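Proline dehydrogenase (Bradyrhizobium japonicum USDA 110, PDB 3HAZ) probably oxidizes L-proline to L-glutamate in two steps, with an FAD-dependent proline dehydrogenase and an NAD-dependent aldehyde dehydrogenase joined in one chain. Local coordinates at residues D265-A270 / P301-W306; A296-P301 / R336-R341; R619-Q624 / P971-R976. All blocks are in the same frame, centred on the assembly; numbering follows the deposited sequence.

Contact 1. Residues D265-A270 / P301-W306; sequences DLAQRA and PSLKGW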
# COMPACT_ATOMS: atom_id res chain seq x y z
N ASP A 265 -15.25 47.46 45.60
CA ASP A 265 -16.00 48.69 45.34
C ASP A 265 -17.14 48.42 44.36
O ASP A 265 -18.28 48.83 44.58
CB ASP A 265 -15.06 49.77 44.79
CG ASP A 265 -15.72 51.14 44.68
OD1 ASP A 265 -16.96 51.23 44.75
OD2 ASP A 265 -14.99 52.13 44.53
N LEU A 266 -16.83 47.71 43.28
CA LEU A 266 -17.84 47.37 42.29
C LEU A 266 -18.93 46.44 42.85
O LEU A 266 -20.11 46.65 42.59
CB LEU A 266 -17.21 46.78 41.03
CG LEU A 266 -16.36 47.72 40.15
CD1 LEU A 266 -15.76 46.95 38.97
CD2 LEU A 266 -17.17 48.92 39.67
N ALA A 267 -18.53 45.44 43.63
CA ALA A 267 -19.49 44.53 44.26
C ALA A 267 -20.44 45.28 45.21
O ALA A 267 -21.63 44.99 45.26
CB ALA A 267 -18.75 43.43 45.02
N GLN A 268 -19.89 46.23 45.96
CA GLN A 268 -20.68 47.04 46.88
C GLN A 268 -21.72 47.87 46.12
O GLN A 268 -22.85 48.01 46.56
CB GLN A 268 -19.77 47.95 47.70
CG GLN A 268 -18.77 47.21 48.61
CD GLN A 268 -17.84 48.17 49.34
OE1 GLN A 268 -17.68 49.33 48.93
NE2 GLN A 268 -17.24 47.71 50.43
N ARG A 269 -21.32 48.40 44.97
CA ARG A 269 -22.22 49.20 44.15
C ARG A 269 -23.34 48.33 43.60
O ARG A 269 -24.48 48.79 43.48
CB ARG A 269 -21.45 49.86 43.02
CG ARG A 269 -20.61 51.05 43.46
CD ARG A 269 -19.51 51.33 42.45
NE ARG A 269 -18.71 52.49 42.82
CZ ARG A 269 -19.01 53.74 42.48
NH1 ARG A 269 -20.11 53.99 41.76
NH2 ARG A 269 -18.23 54.74 42.85
N ALA A 270 -23.01 47.09 43.24
CA ALA A 270 -23.99 46.14 42.75
C ALA A 270 -24.92 45.72 43.89
O ALA A 270 -26.14 45.62 43.71
CB ALA A 270 -23.29 44.92 42.16
N PRO A 301 -16.73 42.06 55.05
CA PRO A 301 -17.99 42.12 55.79
C PRO A 301 -19.05 42.96 55.09
O PRO A 301 -20.24 42.76 55.33
CB PRO A 301 -17.59 42.78 57.12
CG PRO A 301 -16.14 42.46 57.27
CD PRO A 301 -15.57 42.45 55.88
N SER A 302 -18.62 43.90 54.25
CA SER A 302 -19.54 44.79 53.55
C SER A 302 -20.44 44.04 52.56
O SER A 302 -21.44 44.59 52.08
CB SER A 302 -18.78 45.90 52.82
OG SER A 302 -18.11 45.39 51.67
N LEU A 303 -20.10 42.79 52.25
CA LEU A 303 -20.89 42.02 51.29
C LEU A 303 -21.91 41.09 51.96
O LEU A 303 -22.63 40.35 51.29
CB LEU A 303 -19.98 41.26 50.31
CG LEU A 303 -19.09 42.18 49.47
CD1 LEU A 303 -18.29 41.39 48.42
CD2 LEU A 303 -19.92 43.27 48.80
N LYS A 304 -21.98 41.15 53.29
CA LYS A 304 -23.00 40.40 54.02
C LYS A 304 -24.40 40.86 53.63
O LYS A 304 -24.61 42.02 53.25
CB LYS A 304 -22.81 40.59 55.53
CG LYS A 304 -21.59 39.91 56.12
CD LYS A 304 -21.38 40.36 57.57
CE LYS A 304 -20.30 39.54 58.26
NZ LYS A 304 -20.65 38.09 58.33
N GLY A 305 -25.37 39.95 53.74
CA GLY A 305 -26.76 40.29 53.53
C GLY A 305 -27.11 40.56 52.07
O GLY A 305 -28.01 41.35 51.78
N TRP A 306 -26.39 39.92 51.16
CA TRP A 306 -26.62 40.09 49.73
C TRP A 306 -26.32 38.79 49.02
O TRP A 306 -25.27 38.18 49.23
CB TRP A 306 -25.75 41.23 49.19
CG TRP A 306 -25.65 41.31 47.69
CD1 TRP A 306 -26.68 41.41 46.79
CD2 TRP A 306 -24.44 41.32 46.91
NE1 TRP A 306 -26.18 41.48 45.51
CE2 TRP A 306 -24.81 41.43 45.56
CE3 TRP A 306 -23.08 41.25 47.23
CZ2 TRP A 306 -23.88 41.46 44.52
CZ3 TRP A 306 -22.15 41.29 46.21
CH2 TRP A 306 -22.55 41.40 44.87
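Ala267 and Leu303 form the apolar middle of this contact. The Ala267 methyl is a low bump on helix 252-272. It sits against both ends of the Leu303 fork, with Ala267 CB 4.0 Å from Leu303 CD2 and Leu303 CD1 at a like distance. Leu303 CD2 also reaches Gln268 N and Gln268 CG, and the two side chains cross at about a right angle. Next to this pair, the flat indole of Trp306 packs on the same helix. Its CG is anti to the backbone N (chi1 166°), which sends the ring toward the helix. One face is covered by Ala267 O, 3.7 Å from Trp306 CH2. Ala270 CB comes up obliquely, 4.2 Å from Trp306 CZ2. The ring thus fills the groove along Ala267 and Ala270, where the small residues let it come close. Phe277 of strand 276-279 packs on both Ala270 and Trp306.

The contact joins helix 252-272 of the TIM-barrel proline dehydrogenase domain to the loop that leads into strand 309-314. At its more exposed side, the extended Gln268 side chain gives an N-H from Gln268 NE2 to Ser302 OG, 2.8 Å away at 159°. The hydroxyl lies near the amide plane and is also bonded to Asp300 OD1. Apolar packing thus sets how close the loop comes, the single in-plane bond probably fixes the rotation of the Gln268 amide, and Leu275 O satisfies the buried Trp306 NE1.

Contact 2. Residues A296-P301 / R336-R341; sequences ATLADP and RKLMVR. With FAD (flavin-adenine dinucleotide), chain C.
Arg336 reaches the backbone of Leu298 and Asp300 with a bent side chain. The bend is at chi2 (-75°), and beyond it the chain runs straight to CD and NE. This carries the guanidinium to the two carbonyls. Arg336 NH1 bonds to Asp300 O at 3.2 Å, with the donor well above the carbonyl plane. Arg336 NH2 makes a weak bond to Leu298 O, 2.8 Å long but strongly bent (117°). Leu298 slides past the arginine in the opposite direction, with Leu298 CD1 3.5 Å from Arg336 NH2. Leu298 CD1 also meets Leu338 CD2 tip to tip, 3.9 Å apart. Phe309 packs on both leucines.

This is a helix-to-strand packing of the proline dehydrogenase TIM barrel. Helix 287-298 lies outside the sheet, and strand 338-343 is one of its parallel strands, between 309-314 and 390-395. Arg341, an FAD-binding residue, lies further along that strand and faces the flavin. Its chain bends at chi3 (-63°). One face of the guanidinium then lies over FAD C6, off toward the rim, while Arg341 NH1 is 3.1 Å from FAD N5. Asp280 forms a salt bridge with Arg341 NH1. Gln418 bonds to Arg341 NE, and Ser237 and Tyr443 bond to Arg341 NH2.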
# COMPACT_ATOMS: atom_id res chain seq x y z
N ALA A 296 -10.83 36.82 48.63
CA ALA A 296 -10.50 37.96 49.48
C ALA A 296 -11.58 39.03 49.38
O ALA A 296 -11.92 39.68 50.36
CB ALA A 296 -9.13 38.53 49.12
N THR A 297 -12.14 39.19 48.18
CA THR A 297 -13.22 40.13 47.99
C THR A 297 -14.46 39.68 48.76
O THR A 297 -15.07 40.47 49.49
CB THR A 297 -13.57 40.26 46.51
OG1 THR A 297 -12.39 40.64 45.78
CG2 THR A 297 -14.65 41.31 46.31
N LEU A 298 -14.82 38.42 48.59
CA LEU A 298 -16.04 37.89 49.18
C LEU A 298 -15.98 37.95 50.70
O LEU A 298 -17.00 38.06 51.36
CB LEU A 298 -16.28 36.44 48.72
CG LEU A 298 -17.51 35.74 49.33
CD1 LEU A 298 -18.80 36.38 48.82
CD2 LEU A 298 -17.50 34.24 49.04
N ALA A 299 -14.77 37.88 51.24
CA ALA A 299 -14.59 37.86 52.69
C ALA A 299 -14.96 39.18 53.36
O ALA A 299 -15.23 39.22 54.55
CB ALA A 299 -13.18 37.47 53.04
N ASP A 300 -14.97 40.27 52.60
CA ASP A 300 -15.23 41.59 53.18
C ASP A 300 -16.64 41.67 53.77
O ASP A 300 -17.63 41.41 53.09
CB ASP A 300 -15.02 42.70 52.15
CG ASP A 300 -15.01 44.08 52.79
OD1 ASP A 300 -16.09 44.57 53.16
OD2 ASP A 300 -13.92 44.67 52.90
N PRO A 301 -16.73 42.06 55.05
CA PRO A 301 -17.99 42.12 55.79
C PRO A 301 -19.05 42.96 55.09
O PRO A 301 -20.24 42.76 55.33
CB PRO A 301 -17.59 42.78 57.12
CG PRO A 301 -16.14 42.46 57.27
CD PRO A 301 -15.57 42.45 55.88
N ARG A 336 -22.55 32.82 53.12
CA ARG A 336 -23.16 33.60 52.05
C ARG A 336 -23.93 32.69 51.11
O ARG A 336 -23.68 31.49 51.03
CB ARG A 336 -22.10 34.38 51.27
CG ARG A 336 -21.15 35.21 52.12
CD ARG A 336 -21.81 36.48 52.66
NE ARG A 336 -20.87 37.22 53.48
CZ ARG A 336 -19.92 38.03 53.00
NH1 ARG A 336 -19.09 38.65 53.82
NH2 ARG A 336 -19.81 38.21 51.68
N LYS A 337 -24.89 33.29 50.40
CA LYS A 337 -25.52 32.65 49.25
C LYS A 337 -24.82 33.20 48.01
O LYS A 337 -24.55 34.40 47.92
CB LYS A 337 -27.00 33.01 49.19
CG LYS A 337 -27.88 32.29 50.19
CD LYS A 337 -29.34 32.45 49.80
CE LYS A 337 -30.22 31.45 50.52
NZ LYS A 337 -31.59 31.40 49.93
N LEU A 338 -24.52 32.31 47.07
CA LEU A 338 -23.85 32.71 45.84
C LEU A 338 -24.64 32.27 44.62
O LEU A 338 -25.33 31.25 44.64
CB LEU A 338 -22.44 32.11 45.77
CG LEU A 338 -21.49 32.40 46.93
CD1 LEU A 338 -20.20 31.61 46.77
CD2 LEU A 338 -21.21 33.89 47.04
N MET A 339 -24.55 33.06 43.56
CA MET A 339 -25.08 32.67 42.27
C MET A 339 -23.88 32.27 41.40
O MET A 339 -22.95 33.05 41.20
CB MET A 339 -25.89 33.81 41.66
CG MET A 339 -27.13 34.19 42.50
SD MET A 339 -27.97 35.72 42.03
CE MET A 339 -28.93 35.17 40.61
N VAL A 340 -23.91 31.03 40.93
CA VAL A 340 -22.74 30.44 40.28
C VAL A 340 -23.07 30.01 38.86
O VAL A 340 -23.94 29.17 38.64
CB VAL A 340 -22.25 29.23 41.07
CG1 VAL A 340 -21.03 28.62 40.41
CG2 VAL A 340 -21.96 29.63 42.51
N ARG A 341 -22.36 30.60 37.90
CA ARG A 341 -22.59 30.30 36.49
C ARG A 341 -21.71 29.16 36.00
O ARG A 341 -20.48 29.22 36.10
CB ARG A 341 -22.31 31.53 35.62
CG ARG A 341 -22.60 31.27 34.14
CD ARG A 341 -21.89 32.28 33.26
NE ARG A 341 -22.35 33.64 33.50
CZ ARG A 341 -21.56 34.70 33.44
NH1 ARG A 341 -20.28 34.56 33.14
NH2 ARG A 341 -22.06 35.90 33.67
PA FAD C . -21.67 23.56 22.61
O1A FAD C . -21.66 23.56 20.97
O2A FAD C . -22.46 22.45 23.16
O5B FAD C . -20.14 23.40 23.14
C5B FAD C . -19.18 24.29 22.63
C4B FAD C . -17.90 24.19 23.46
O4B FAD C . -17.40 22.81 23.92
C3B FAD C . -16.85 25.12 23.54
O3B FAD C . -17.17 26.49 23.69
C2B FAD C . -15.83 24.46 24.43
O2B FAD C . -15.77 24.89 25.78
C1B FAD C . -16.04 23.00 24.24
N9A FAD C . -15.26 22.32 23.22
C8A FAD C . -15.29 22.52 21.84
N7A FAD C . -14.42 21.63 21.28
C5A FAD C . -13.85 20.87 22.32
C6A FAD C . -12.84 19.75 22.33
N6A FAD C . -12.26 19.27 21.09
N1A FAD C . -12.48 19.19 23.47
C2A FAD C . -13.03 19.63 24.69
N3A FAD C . -14.00 20.70 24.68
C4A FAD C . -14.38 21.28 23.49
N1 FAD C . -16.86 30.86 28.96
C2 FAD C . -15.74 31.14 29.70
O2 FAD C . -14.57 30.47 29.44
N3 FAD C . -15.79 32.15 30.72
C4 FAD C . -16.94 32.84 30.95
O4 FAD C . -17.01 33.79 31.99
C4X FAD C . -18.12 32.55 30.18
N5 FAD C . -19.40 33.29 30.42
C5X FAD C . -20.54 33.00 29.65
C6 FAD C . -21.79 33.73 29.89
C7 FAD C . -22.94 33.43 29.11
C7M FAD C . -24.22 34.21 29.35
C8 FAD C . -22.88 32.38 28.07
C8M FAD C . -24.11 32.03 27.21
C9 FAD C . -21.69 31.68 27.85
C9A FAD C . -20.48 31.99 28.64
N10 FAD C . -19.23 31.27 28.41
C10 FAD C . -18.07 31.58 29.21
C1' FAD C . -19.15 30.08 27.50
C2' FAD C . -18.73 30.38 26.03
O2' FAD C . -18.85 31.77 25.76
C3' FAD C . -19.57 29.51 25.09
O3' FAD C . -20.88 30.06 24.94
C4' FAD C . -19.70 28.02 25.58
O4' FAD C . -18.54 27.38 25.99
C5' FAD C . -20.52 27.15 24.59
O5' FAD C . -21.12 26.02 25.21
P FAD C . -22.55 25.47 24.57
O1P FAD C . -23.14 24.24 25.53
O2P FAD C . -23.50 26.58 24.46
O3P FAD C . -22.23 25.02 23.04

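Contact 3. Residues R619-Q624 / P971-R976; sequences RYYAAQ and PHYLAR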
# COMPACT_ATOMS: atom_id res chain seq x y z
N ARG A 619 18.91 17.86 20.86
CA ARG A 619 18.07 16.81 20.30
C ARG A 619 17.84 17.00 18.81
O ARG A 619 17.84 16.04 18.05
CB ARG A 619 16.74 16.72 21.05
CG ARG A 619 16.89 16.39 22.53
CD ARG A 619 15.61 15.84 23.14
NE ARG A 619 15.80 15.52 24.55
CZ ARG A 619 15.49 16.35 25.55
NH1 ARG A 619 14.95 17.53 25.28
NH2 ARG A 619 15.71 15.99 26.80
N TYR A 620 17.67 18.24 18.39
CA TYR A 620 17.44 18.55 16.99
C TYR A 620 18.68 18.30 16.13
O TYR A 620 18.59 17.66 15.07
CB TYR A 620 16.95 19.99 16.82
CG TYR A 620 16.74 20.36 15.37
CD1 TYR A 620 15.65 19.87 14.65
CD2 TYR A 620 17.65 21.18 14.70
CE1 TYR A 620 15.47 20.21 13.31
CE2 TYR A 620 17.47 21.51 13.37
CZ TYR A 620 16.38 21.02 12.68
OH TYR A 620 16.22 21.36 11.36
N TYR A 621 19.83 18.79 16.57
CA TYR A 621 21.06 18.50 15.83
C TYR A 621 21.38 17.00 15.86
O TYR A 621 21.92 16.45 14.90
CB TYR A 621 22.24 19.34 16.33
CG TYR A 621 22.06 20.82 16.04
CD1 TYR A 621 21.37 21.24 14.92
CD2 TYR A 621 22.60 21.78 16.89
CE1 TYR A 621 21.19 22.59 14.65
CE2 TYR A 621 22.44 23.13 16.62
CZ TYR A 621 21.73 23.53 15.50
OH TYR A 621 21.56 24.87 15.23
N ALA A 622 21.03 16.33 16.96
CA ALA A 622 21.25 14.89 17.00
C ALA A 622 20.40 14.22 15.92
O ALA A 622 20.87 13.35 15.20
CB ALA A 622 20.93 14.32 18.38
N ALA A 623 19.15 14.67 15.81
CA ALA A 623 18.21 14.08 14.86
C ALA A 623 18.59 14.37 13.41
O ALA A 623 18.56 13.48 12.57
CB ALA A 623 16.78 14.55 15.15
N GLN A 624 18.93 15.62 13.12
CA GLN A 624 19.38 16.00 11.78
C GLN A 624 20.72 15.33 11.50
O GLN A 624 21.01 14.95 10.36
CB GLN A 624 19.51 17.52 11.64
CG GLN A 624 18.20 18.29 11.77
CD GLN A 624 17.14 17.86 10.76
OE1 GLN A 624 16.07 17.39 11.13
NE2 GLN A 624 17.45 18.01 9.48
N PRO A 971 17.19 22.98 8.88
CA PRO A 971 17.68 21.78 8.19
C PRO A 971 18.91 22.01 7.31
O PRO A 971 19.43 21.04 6.77
CB PRO A 971 16.49 21.37 7.32
CG PRO A 971 15.73 22.63 7.08
CD PRO A 971 15.94 23.50 8.30
N HIS A 972 19.37 23.25 7.17
CA HIS A 972 20.53 23.52 6.31
C HIS A 972 21.79 23.84 7.10
O HIS A 972 22.81 24.20 6.52
CB HIS A 972 20.23 24.66 5.34
CG HIS A 972 19.05 24.40 4.46
ND1 HIS A 972 19.11 23.59 3.35
CD2 HIS A 972 17.76 24.82 4.55
CE1 HIS A 972 17.92 23.53 2.78
NE2 HIS A 972 17.09 24.27 3.49
N TYR A 973 21.72 23.70 8.42
CA TYR A 973 22.81 24.13 9.30
C TYR A 973 24.01 23.19 9.34
O TYR A 973 25.15 23.61 9.15
CB TYR A 973 22.26 24.32 10.72
CG TYR A 973 23.11 25.15 11.65
CD1 TYR A 973 23.34 26.50 11.39
CD2 TYR A 973 23.64 24.61 12.81
CE1 TYR A 973 24.10 27.28 12.25
CE2 TYR A 973 24.40 25.37 13.68
CZ TYR A 973 24.62 26.71 13.40
OH TYR A 973 25.37 27.46 14.26
N LEU A 974 23.75 21.91 9.61
CA LEU A 974 24.82 20.95 9.86
C LEU A 974 25.76 20.76 8.67
O LEU A 974 26.97 20.63 8.85
CB LEU A 974 24.25 19.60 10.32
CG LEU A 974 23.59 19.61 11.70
CD1 LEU A 974 23.22 18.20 12.15
CD2 LEU A 974 24.48 20.28 12.73
N ALA A 975 25.19 20.74 7.47
CA ALA A 975 25.96 20.51 6.26
C ALA A 975 27.12 21.48 6.12
O ALA A 975 28.19 21.12 5.63
CB ALA A 975 25.06 20.59 5.03
N ARG A 976 26.91 22.72 6.55
CA ARG A 976 27.95 23.75 6.48
C ARG A 976 29.19 23.40 7.32
O ARG A 976 30.29 23.88 7.02
CB ARG A 976 27.39 25.10 6.91
CG ARG A 976 28.25 26.27 6.48
CD ARG A 976 28.09 26.54 4.99
NE ARG A 976 28.85 27.72 4.60
CZ ARG A 976 30.06 27.68 4.04
NH1 ARG A 976 30.64 26.51 3.80
NH2 ARG A 976 30.68 28.80 3.73
O HOH W 1 19.77 18.80 8.52
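Tyr621 and Tyr973 meet with ring planes nearly parallel, at 14°, but slid so far apart that they barely overlap. Their centroids are 5.3 Å apart. The touching is done at the end of one ring, where Tyr621 OH lies 3.2 Å from Tyr973 CD2. Leu974 fills the next position. Leu974 CD2 packs obliquely on the Tyr621 ring, 3.9 Å from Tyr621 CD1. The other methyl, Leu974 CD1, is 3.5 Å from Tyr621 O and also rests on Gln624 CB.

Pro971 meets the helix at Tyr620 and, one turn later, Gln624. Tyr620 points the edge of its ring at it, and Tyr620 OH comes to 3.1 Å from Pro971 N. The proline nitrogen has no hydrogen to share, so this is packing. Gln624 runs beside Pro971 in the same direction. Its chain is bent at chi2 (-58°), and its CG lies over one face of the Tyr620 ring, toward the rim. One water links the two segments. It accepts from Gln624 NE2 at 2.6 Å and donates to Pro971 O at 2.9 Å.

In the aldehyde dehydrogenase part, helix 604-629 is joined here to the loop that leads into strand 978-986. That strand pairs antiparallel with strand 641-656, which also pairs in parallel with 679-683 and 730-734. This mixed sheet is consistent with the family's Rossmann-like NAD-binding fold.

A second shell holds the tyrosines. Tyr621 OH is bonded to Gly969 N, and the Tyr621 ring meets Phe617. Phe977 stands edge-to-face with Tyr973. Ala672 of helix 664-675 packs against Tyr621, Tyr973 and Leu974. The side chain of Tyr973 is about 6 Å from that of Glu760, a predicted active-site residue. Pro971 also packs on Leu645 of the second subunit.

In the fold
Contacts 1 and 2 are neighbours in the proline dehydrogenase barrel, with centres about 9 Å apart. Both use the chain just after helix 287-298: contact 1 sets it against helix 252-272, contact 2 against strand 338-343. They share Pro301 and touch where Leu303 CB lies 3.3 Å from Arg336 NH2. Contact 3 is in the aldehyde dehydrogenase part, its centre about 61 Å from that of contact 1. Contacts 1 and 3 are buried, while contact 2 is only partly so. Contact 1 is alanine, leucine and indole with one polar bond at its side. Contact 2 sets an arginine on backbone carbonyls. Contact 3 packs tyrosines against a leucine and a proline, with a water bridge, and borders a second subunit.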